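Local coordinates for protein fructose-2,6-bisphosphatase TIGAR B (Danio rerio, PDB 3E9D) that probably hydrolyses fructose-2,6-bisphosphate, and also fructose-1,6-bisphosphate, and so lowers glycolytic flux and feeds the pentose phosphate pathway, at residues Val191-Val195 with Glu196-Cys200; Glu126-Lys129 with Thr130-Lys133; Met134-Lys137 with Ser138-Arg142. All blocks are in the same frame, centred on the assembly; numbering follows the deposited sequence.

Contact 1. Residues Val191-Val195 with Glu196-Cys200; sequences VRHLV and EDLQC. With K (potassium ion), chain E.
The C-terminal end of helix 184-197 unwinds here onto a potassium ion, and H193 and R192 reach forward to D197 and E196 across the last turn. ND1 of H193 donates to OD2 of D197 at 2.9 Å; the acceptor lies at the ring edge, close to its plane, and the bond enters through the anti lone pair of the carboxylate, whose plane stands 68° from the ring. The same OD2 also takes a salt bridge from K129, so two nitrogens grip it, an environment that should keep D197 ionised. L198 then comes over one face of the imidazole, its CG 4.2 Å from the ring centroid in a CH-pi contact. CG of H193, anti to the backbone N (chi1 174°) and beside the carbonyl carbon, puts the ring next to D197 and L198. R192 runs alongside E196 and forms a salt bridge, NH1 to OE2 3.0 Å; OE2 sits in the guanidinium plane, yet the approach is 42° above the carboxylate plane. F212 adds a cation-pi contact to R192.

Backbone bonding loosens in step: N of E196 still binds O of R192 at 2.8 Å, whereas the N atoms of D197 and L198 share O of H193 through weak bonds, L198 reaching back in a wider pi-type turn. Carbonyl oxygens of V195 and L198 bind the potassium at 2.7 Å each, with E196 O and a water farther off at 3.2 Å. Main-chain carbonyls of the last turn and following loop thus converge on one cation at a helix C-terminus, the negative end of its dipole.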
loop_
_atom_site.group_PDB
_atom_site.type_symbol
_atom_site.label_atom_id
_atom_site.label_comp_id
_atom_site.label_asym_id
_atom_site.label_seq_id
_atom_site.Cartn_x
_atom_site.Cartn_y
_atom_site.Cartn_z
ATOM N N VAL A 191 4.587 -3.617 -4.014
ATOM C CA VAL A 191 4.242 -5.032 -3.967
ATOM C C VAL A 191 5.312 -5.875 -4.664
ATOM O O VAL A 191 5.743 -6.910 -4.122
ATOM C CB VAL A 191 2.821 -5.306 -4.565
ATOM C CG1 VAL A 191 2.602 -6.777 -4.808
ATOM C CG2 VAL A 191 1.730 -4.768 -3.617
ATOM N N ARG A 192 5.747 -5.443 -5.851
ATOM C CA ARG A 192 6.770 -6.206 -6.575
ATOM C C ARG A 192 8.104 -6.240 -5.794
ATOM O O ARG A 192 8.793 -7.262 -5.792
ATOM C CB ARG A 192 7.007 -5.666 -8.005
ATOM C CG ARG A 192 7.995 -6.571 -8.806
ATOM C CD ARG A 192 8.152 -6.160 -10.279
ATOM N NE ARG A 192 7.009 -6.541 -11.110
ATOM C CZ ARG A 192 6.851 -7.725 -11.705
ATOM N NH1 ARG A 192 7.748 -8.701 -11.549
ATOM N NH2 ARG A 192 5.771 -7.943 -12.452
ATOM N N HIS A 193 8.456 -5.127 -5.145
ATOM C CA HIS A 193 9.648 -5.102 -4.291
ATOM C C HIS A 193 9.556 -6.156 -3.162
ATOM O O HIS A 193 10.465 -6.956 -2.968
ATOM C CB HIS A 193 9.895 -3.721 -3.681
ATOM C CG HIS A 193 11.026 -3.716 -2.694
ATOM N ND1 HIS A 193 12.334 -3.961 -3.066
ATOM C CD2 HIS A 193 11.045 -3.532 -1.351
ATOM C CE1 HIS A 193 13.107 -3.923 -1.992
ATOM N NE2 HIS A 193 12.352 -3.650 -0.943
ATOM N N LEU A 194 8.437 -6.154 -2.448
ATOM C CA LEU A 194 8.188 -7.126 -1.380
ATOM C C LEU A 194 8.265 -8.573 -1.866
ATOM O O LEU A 194 8.927 -9.407 -1.243
ATOM C CB LEU A 194 6.829 -6.860 -0.742
ATOM C CG LEU A 194 6.674 -5.584 0.109
ATOM C CD1 LEU A 194 5.279 -5.524 0.689
ATOM C CD2 LEU A 194 7.726 -5.456 1.230
ATOM N N VAL A 195 7.635 -8.853 -3.009
ATOM C CA VAL A 195 7.490 -10.228 -3.488
ATOM C C VAL A 195 8.741 -10.744 -4.204
ATOM O O VAL A 195 9.211 -11.855 -3.939
ATOM C CB VAL A 195 6.248 -10.350 -4.399
ATOM C CG1 VAL A 195 6.212 -11.708 -5.088
ATOM C CG2 VAL A 195 4.973 -10.128 -3.552
ATOM N N GLU A 196 9.285 -9.934 -5.101
ATOM C CA GLU A 196 10.391 -10.341 -5.949
ATOM C C GLU A 196 11.775 -10.024 -5.340
ATOM O O GLU A 196 12.646 -10.907 -5.259
ATOM C CB GLU A 196 10.215 -9.707 -7.331
ATOM C CG GLU A 196 10.781 -10.505 -8.461
ATOM C CD GLU A 196 10.358 -9.970 -9.822
ATOM O OE1 GLU A 196 10.116 -10.805 -10.735
ATOM O OE2 GLU A 196 10.279 -8.730 -9.976
ATOM N N ASP A 197 11.973 -8.791 -4.878
ATOM C CA ASP A 197 13.292 -8.373 -4.376
ATOM C C ASP A 197 13.620 -8.968 -3.027
ATOM O O ASP A 197 14.777 -9.202 -2.729
ATOM C CB ASP A 197 13.401 -6.847 -4.285
ATOM C CG ASP A 197 13.289 -6.169 -5.642
ATOM O OD1 ASP A 197 13.493 -6.842 -6.683
ATOM O OD2 ASP A 197 12.983 -4.961 -5.664
ATOM N N LEU A 198 12.613 -9.200 -2.201
ATOM C CA LEU A 198 12.856 -9.689 -0.839
ATOM C C LEU A 198 12.491 -11.168 -0.701
ATOM O O LEU A 198 11.799 -11.714 -1.568
ATOM C CB LEU A 198 12.075 -8.835 0.174
ATOM C CG LEU A 198 12.380 -7.318 0.112
ATOM C CD1 LEU A 198 11.636 -6.555 1.208
ATOM C CD2 LEU A 198 13.896 -7.022 0.195
ATOM N N GLN A 199 12.966 -11.810 0.369
ATOM C CA GLN A 199 12.491 -13.142 0.759
ATOM C C GLN A 199 11.008 -13.022 1.109
ATOM O O GLN A 199 10.632 -12.220 1.959
ATOM C CB GLN A 199 13.318 -13.700 1.933
ATOM C CG GLN A 199 12.662 -14.833 2.739
ATOM C CD GLN A 199 12.875 -16.232 2.159
ATOM O OE1 GLN A 199 13.603 -16.427 1.182
ATOM N NE2 GLN A 199 12.235 -17.217 2.773
ATOM N N CYS A 200 10.163 -13.810 0.451
ATOM C CA CYS A 200 8.724 -13.628 0.594
ATOM C C CYS A 200 7.990 -14.936 0.366
ATOM O O CYS A 200 8.354 -15.702 -0.535
ATOM C CB CYS A 200 8.234 -12.570 -0.403
ATOM S SG CYS A 200 6.489 -12.024 -0.145
HETATM K K K E . 11.404 -13.352 -3.621
HETATM O O HOH W 1 8.401 -14.450 -3.640
#

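Contact 2. Residues Glu126-Lys129 with Thr130-Lys133; sequences EQVK and TRFK
K129 and K133, one turn apart on helix 125-146, lay their aliphatic chains against each other, CD of K129 meeting CE of K133 at 3.7 Å. The tight part of this turn is its backbone and inward side: N of T130 binds O of E126 at 2.8 Å, N of K133 binds O of K129 at 2.9 Å, and V128 and F132 are buried toward helix 184-197. R131 is buried too; its CB rests 3.3 Å from V128 O, and its NH2 passes V128 CG1 at 4.1 Å. NE of R131 is salt-bridged to E123 and NH1 bonds R88 O, close to the probable proton donor/acceptor E89.

The solvent side is looser and bridged by two waters. One donates to OE1 of E126, at 2.7 Å, and to OG1 of T130, and accepts from NZ of K133; a second, more weakly held, joins E126 to both lysines. In E126, CG leaves anti to the carbonyl carbon (chi1 -82°) and the chain then bends at chi2 (-54°), which brings OE2 to NZ of K129 in a salt bridge at 3.2 Å whose hydrogen bond is weak. With K129 also bridged to D197, carboxylates on two sides probably offset the closeness of two lysines and keep both protonated.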
loop_
_atom_site.group_PDB
_atom_site.type_symbol
_atom_site.label_atom_id
_atom_site.label_comp_id
_atom_site.label_asym_id
_atom_site.label_seq_id
_atom_site.Cartn_x
_atom_site.Cartn_y
_atom_site.Cartn_z
ATOM N N GLU A 126 12.983 2.871 -10.319
ATOM C CA GLU A 126 13.934 2.713 -9.202
ATOM C C GLU A 126 13.822 3.821 -8.154
ATOM O O GLU A 126 14.009 3.566 -6.965
ATOM C CB GLU A 126 15.385 2.614 -9.697
ATOM C CG GLU A 126 15.787 1.214 -10.183
ATOM C CD GLU A 126 15.525 0.108 -9.150
ATOM O OE1 GLU A 126 16.102 0.154 -8.037
ATOM O OE2 GLU A 126 14.734 -0.812 -9.454
ATOM N N GLN A 127 13.536 5.046 -8.604
ATOM C CA GLN A 127 13.309 6.167 -7.695
ATOM C C GLN A 127 12.072 5.933 -6.819
ATOM O O GLN A 127 12.108 6.154 -5.623
ATOM C CB GLN A 127 13.172 7.481 -8.482
ATOM C CG GLN A 127 14.506 8.024 -8.986
ATOM C CD GLN A 127 14.341 9.299 -9.822
ATOM O OE1 GLN A 127 13.544 9.349 -10.759
ATOM N NE2 GLN A 127 15.101 10.331 -9.473
ATOM N N VAL A 128 10.981 5.480 -7.418
ATOM C CA VAL A 128 9.796 5.117 -6.632
ATOM C C VAL A 128 10.114 3.989 -5.633
ATOM O O VAL A 128 9.739 4.057 -4.461
ATOM C CB VAL A 128 8.591 4.738 -7.532
ATOM C CG1 VAL A 128 7.365 4.398 -6.660
ATOM C CG2 VAL A 128 8.268 5.857 -8.482
ATOM N N LYS A 129 10.806 2.952 -6.094
ATOM C CA LYS A 129 11.162 1.830 -5.222
ATOM C C LYS A 129 12.066 2.244 -4.051
ATOM O O LYS A 129 11.887 1.771 -2.916
ATOM C CB LYS A 129 11.822 0.711 -6.030
ATOM C CG LYS A 129 12.048 -0.574 -5.226
ATOM C CD LYS A 129 12.997 -1.544 -5.961
ATOM C CE LYS A 129 12.360 -2.112 -7.212
ATOM N NZ LYS A 129 13.216 -3.184 -7.837
ATOM N N THR A 130 13.045 3.113 -4.332
ATOM C CA THR A 130 13.865 3.690 -3.273
ATOM C C THR A 130 13.016 4.386 -2.195
ATOM O O THR A 130 13.284 4.229 -1.007
ATOM C CB THR A 130 14.923 4.648 -3.866
ATOM O OG1 THR A 130 15.812 3.874 -4.688
ATOM C CG2 THR A 130 15.718 5.369 -2.780
ATOM N N ARG A 131 11.984 5.127 -2.610
ATOM C CA ARG A 131 11.058 5.750 -1.647
ATOM C C ARG A 131 10.347 4.726 -0.753
ATOM O O ARG A 131 10.245 4.915 0.471
ATOM C CB ARG A 131 10.021 6.631 -2.361
ATOM C CG ARG A 131 10.616 7.924 -2.931
ATOM C CD ARG A 131 9.524 8.958 -3.174
ATOM N NE ARG A 131 8.706 8.728 -4.378
ATOM C CZ ARG A 131 7.424 8.361 -4.367
ATOM N NH1 ARG A 131 6.789 8.124 -3.218
ATOM N NH2 ARG A 131 6.762 8.254 -5.507
ATOM N N PHE A 132 9.858 3.646 -1.362
ATOM C CA PHE A 132 9.245 2.562 -0.593
ATOM C C PHE A 132 10.243 1.909 0.373
ATOM O O PHE A 132 9.895 1.641 1.527
ATOM C CB PHE A 132 8.592 1.508 -1.490
ATOM C CG PHE A 132 7.907 0.400 -0.716
ATOM C CD1 PHE A 132 6.832 0.686 0.125
ATOM C CD2 PHE A 132 8.339 -0.918 -0.828
ATOM C CE1 PHE A 132 6.190 -0.319 0.849
ATOM C CE2 PHE A 132 7.697 -1.948 -0.131
ATOM C CZ PHE A 132 6.619 -1.652 0.712
ATOM N N LYS A 133 11.471 1.677 -0.092
ATOM C CA LYS A 133 12.541 1.128 0.766
ATOM C C LYS A 133 12.806 2.031 1.971
ATOM O O LYS A 133 13.001 1.545 3.092
ATOM C CB LYS A 133 13.848 0.927 -0.010
ATOM C CG LYS A 133 13.851 -0.244 -1.006
ATOM C CD LYS A 133 15.238 -0.368 -1.649
ATOM C CE LYS A 133 15.195 -1.064 -2.995
ATOM N NZ LYS A 133 16.459 -0.782 -3.788
HETATM O O HOH W 2 15.579 1.232 -5.648
HETATM O O HOH W 3 16.264 -2.535 -6.708
#

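Contact 3. Residues Met134-Lys137 with Ser138-Arg142; sequences MFLK and SLFQR
The backbone oxygen of F135 receives the N-H of L139 at 2.7 Å, the shortest of the four backbone bonds that join 134-137 to 138-142, and the donor stands nearly along the C=O axis. This is the middle of helix 125-146, an amphipathic alpha helix packed on the mixed sheet of the histidine phosphatase fold. The side chain of L139 begins beside that same oxygen, and its CB lies over one face of the F135 ring, 4.2 Å above the plane and toward the rim. Further out the leucine bridges two neighbours: CD2 touches CE2 of F135 and, at 4.1 Å, CD2 of L136. With CG anti to the backbone N (chi1 172°), the F135 ring projects out from the helix, leaning slightly toward its C-terminal end, where CE2 meets L139.

L136 and F140 follow a different pattern, running side by side in the same direction. Their backbones are joined by N of F140 and O of L136 at 2.9 Å, with an N-H...O angle of 171°, while CD2 of the leucine meets CE1 of the phenylalanine at 4.2 Å. All four apolar residues are buried among strands, loops and a second helix: L139 sits on F55 of strand 53-56, F140 on A236 and I227 of the last two strands, F135 on D84 and L87, and L136 packs on L194 of helix 184-197. On the outer side K137 and S138 complete the turn with little side-chain contact. Q141, next to L234 and R229, hydrogen-bonds E145 through NE2. F140 also folds back over its own backbone partner: L136 O lies 3.2 Å above the phenyl plane, offset toward the rim near CG and CD1.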
loop_
_atom_site.group_PDB
_atom_site.type_symbol
_atom_site.label_atom_id
_atom_site.label_comp_id
_atom_site.label_asym_id
_atom_site.label_seq_id
_atom_site.Cartn_x
_atom_site.Cartn_y
_atom_site.Cartn_z
ATOM N N MET A 134 12.817 3.346 1.736
ATOM C CA MET A 134 12.988 4.320 2.819
ATOM C C MET A 134 11.786 4.302 3.762
ATOM O O MET A 134 11.927 4.401 4.991
ATOM C CB MET A 134 13.204 5.733 2.266
ATOM C CG MET A 134 14.517 5.907 1.492
ATOM S SD MET A 134 14.540 7.504 0.596
ATOM C CE MET A 134 14.389 8.673 1.970
ATOM N N PHE A 135 10.604 4.171 3.179
ATOM C CA PHE A 135 9.397 4.057 3.979
ATOM C C PHE A 135 9.445 2.815 4.868
ATOM O O PHE A 135 9.106 2.889 6.052
ATOM C CB PHE A 135 8.108 4.034 3.119
ATOM C CG PHE A 135 6.870 3.713 3.935
ATOM C CD1 PHE A 135 6.306 4.680 4.765
ATOM C CD2 PHE A 135 6.313 2.439 3.922
ATOM C CE1 PHE A 135 5.175 4.385 5.564
ATOM C CE2 PHE A 135 5.184 2.147 4.710
ATOM C CZ PHE A 135 4.630 3.140 5.536
ATOM N N LEU A 136 9.837 1.677 4.302
ATOM C CA LEU A 136 9.943 0.435 5.082
ATOM C C LEU A 136 10.897 0.553 6.247
ATOM O O LEU A 136 10.598 0.102 7.347
ATOM C CB LEU A 136 10.384 -0.745 4.211
ATOM C CG LEU A 136 9.346 -1.468 3.361
ATOM C CD1 LEU A 136 9.995 -2.705 2.766
ATOM C CD2 LEU A 136 8.095 -1.850 4.143
ATOM N N LYS A 137 12.052 1.167 5.999
ATOM C CA LYS A 137 13.045 1.371 7.047
ATOM C C LYS A 137 12.457 2.228 8.191
ATOM O O LYS A 137 12.582 1.884 9.369
ATOM C CB LYS A 137 14.311 1.998 6.434
ATOM C CG LYS A 137 15.480 2.094 7.381
ATOM C CD LYS A 137 16.704 2.721 6.684
ATOM C CE LYS A 137 17.823 2.983 7.690
ATOM N NZ LYS A 137 17.467 4.066 8.665
ATOM N N SER A 138 11.772 3.309 7.831
ATOM C CA SER A 138 11.090 4.170 8.794
ATOM C C SER A 138 9.951 3.433 9.543
ATOM O O SER A 138 9.801 3.559 10.772
ATOM C CB SER A 138 10.534 5.381 8.027
ATOM O OG SER A 138 9.837 6.267 8.874
ATOM N N LEU A 139 9.151 2.680 8.786
ATOM C CA LEU A 139 8.071 1.859 9.319
ATOM C C LEU A 139 8.565 0.858 10.373
ATOM O O LEU A 139 8.009 0.795 11.468
ATOM C CB LEU A 139 7.361 1.097 8.190
ATOM C CG LEU A 139 6.289 0.086 8.620
ATOM C CD1 LEU A 139 5.099 0.849 9.222
ATOM C CD2 LEU A 139 5.854 -0.801 7.440
ATOM N N PHE A 140 9.583 0.077 10.029
ATOM C CA PHE A 140 10.123 -0.912 10.962
ATOM C C PHE A 140 10.575 -0.246 12.270
ATOM O O PHE A 140 10.293 -0.751 13.367
ATOM C CB PHE A 140 11.317 -1.695 10.373
ATOM C CG PHE A 140 10.982 -2.568 9.175
ATOM C CD1 PHE A 140 9.666 -2.821 8.795
ATOM C CD2 PHE A 140 12.013 -3.153 8.440
ATOM C CE1 PHE A 140 9.383 -3.631 7.691
ATOM C CE2 PHE A 140 11.739 -3.974 7.331
ATOM C CZ PHE A 140 10.423 -4.202 6.954
ATOM N N GLN A 141 11.306 0.858 12.143
ATOM C CA GLN A 141 11.859 1.539 13.311
ATOM C C GLN A 141 10.732 2.055 14.213
ATOM O O GLN A 141 10.764 1.858 15.433
ATOM C CB GLN A 141 12.813 2.667 12.894
ATOM C CG GLN A 141 13.393 3.482 14.068
ATOM C CD GLN A 141 14.245 2.638 15.030
ATOM O OE1 GLN A 141 14.989 1.743 14.611
ATOM N NE2 GLN A 141 14.141 2.933 16.330
ATOM N N ARG A 142 9.724 2.673 13.602
ATOM C CA ARG A 142 8.568 3.174 14.348
ATOM C C ARG A 142 7.741 2.060 15.005
ATOM O O ARG A 142 7.309 2.214 16.136
ATOM C CB ARG A 142 7.667 4.048 13.457
ATOM C CG ARG A 142 6.506 4.723 14.237
ATOM C CD ARG A 142 5.518 5.411 13.305
ATOM N NE ARG A 142 6.143 6.547 12.621
ATOM C CZ ARG A 142 6.142 7.799 13.084
ATOM N NH1 ARG A 142 5.543 8.094 14.233
ATOM N NH2 ARG A 142 6.745 8.757 12.394
#

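Moving from the N terminus, contact 2 (126-133) comes first on helix 125-146 and contact 3 (134-142) follows directly on the same helix; contact 1 (191-200) is reached later, at the end of helix 184-197. All three are local and in series, so none closes a long loop, and none nests in or crosses another. What joins them is the packing of the two helices. D197 forms a salt bridge with K129, H193 packs on K133 and F132, and L194 touches both F132 and L136, reaching contacts 2 and 3 together. Contact 3 carries helix 125-146 onto strands 53-56, 220-230 and 233-246, while contact 1 meets the last two of these beside its potassium site.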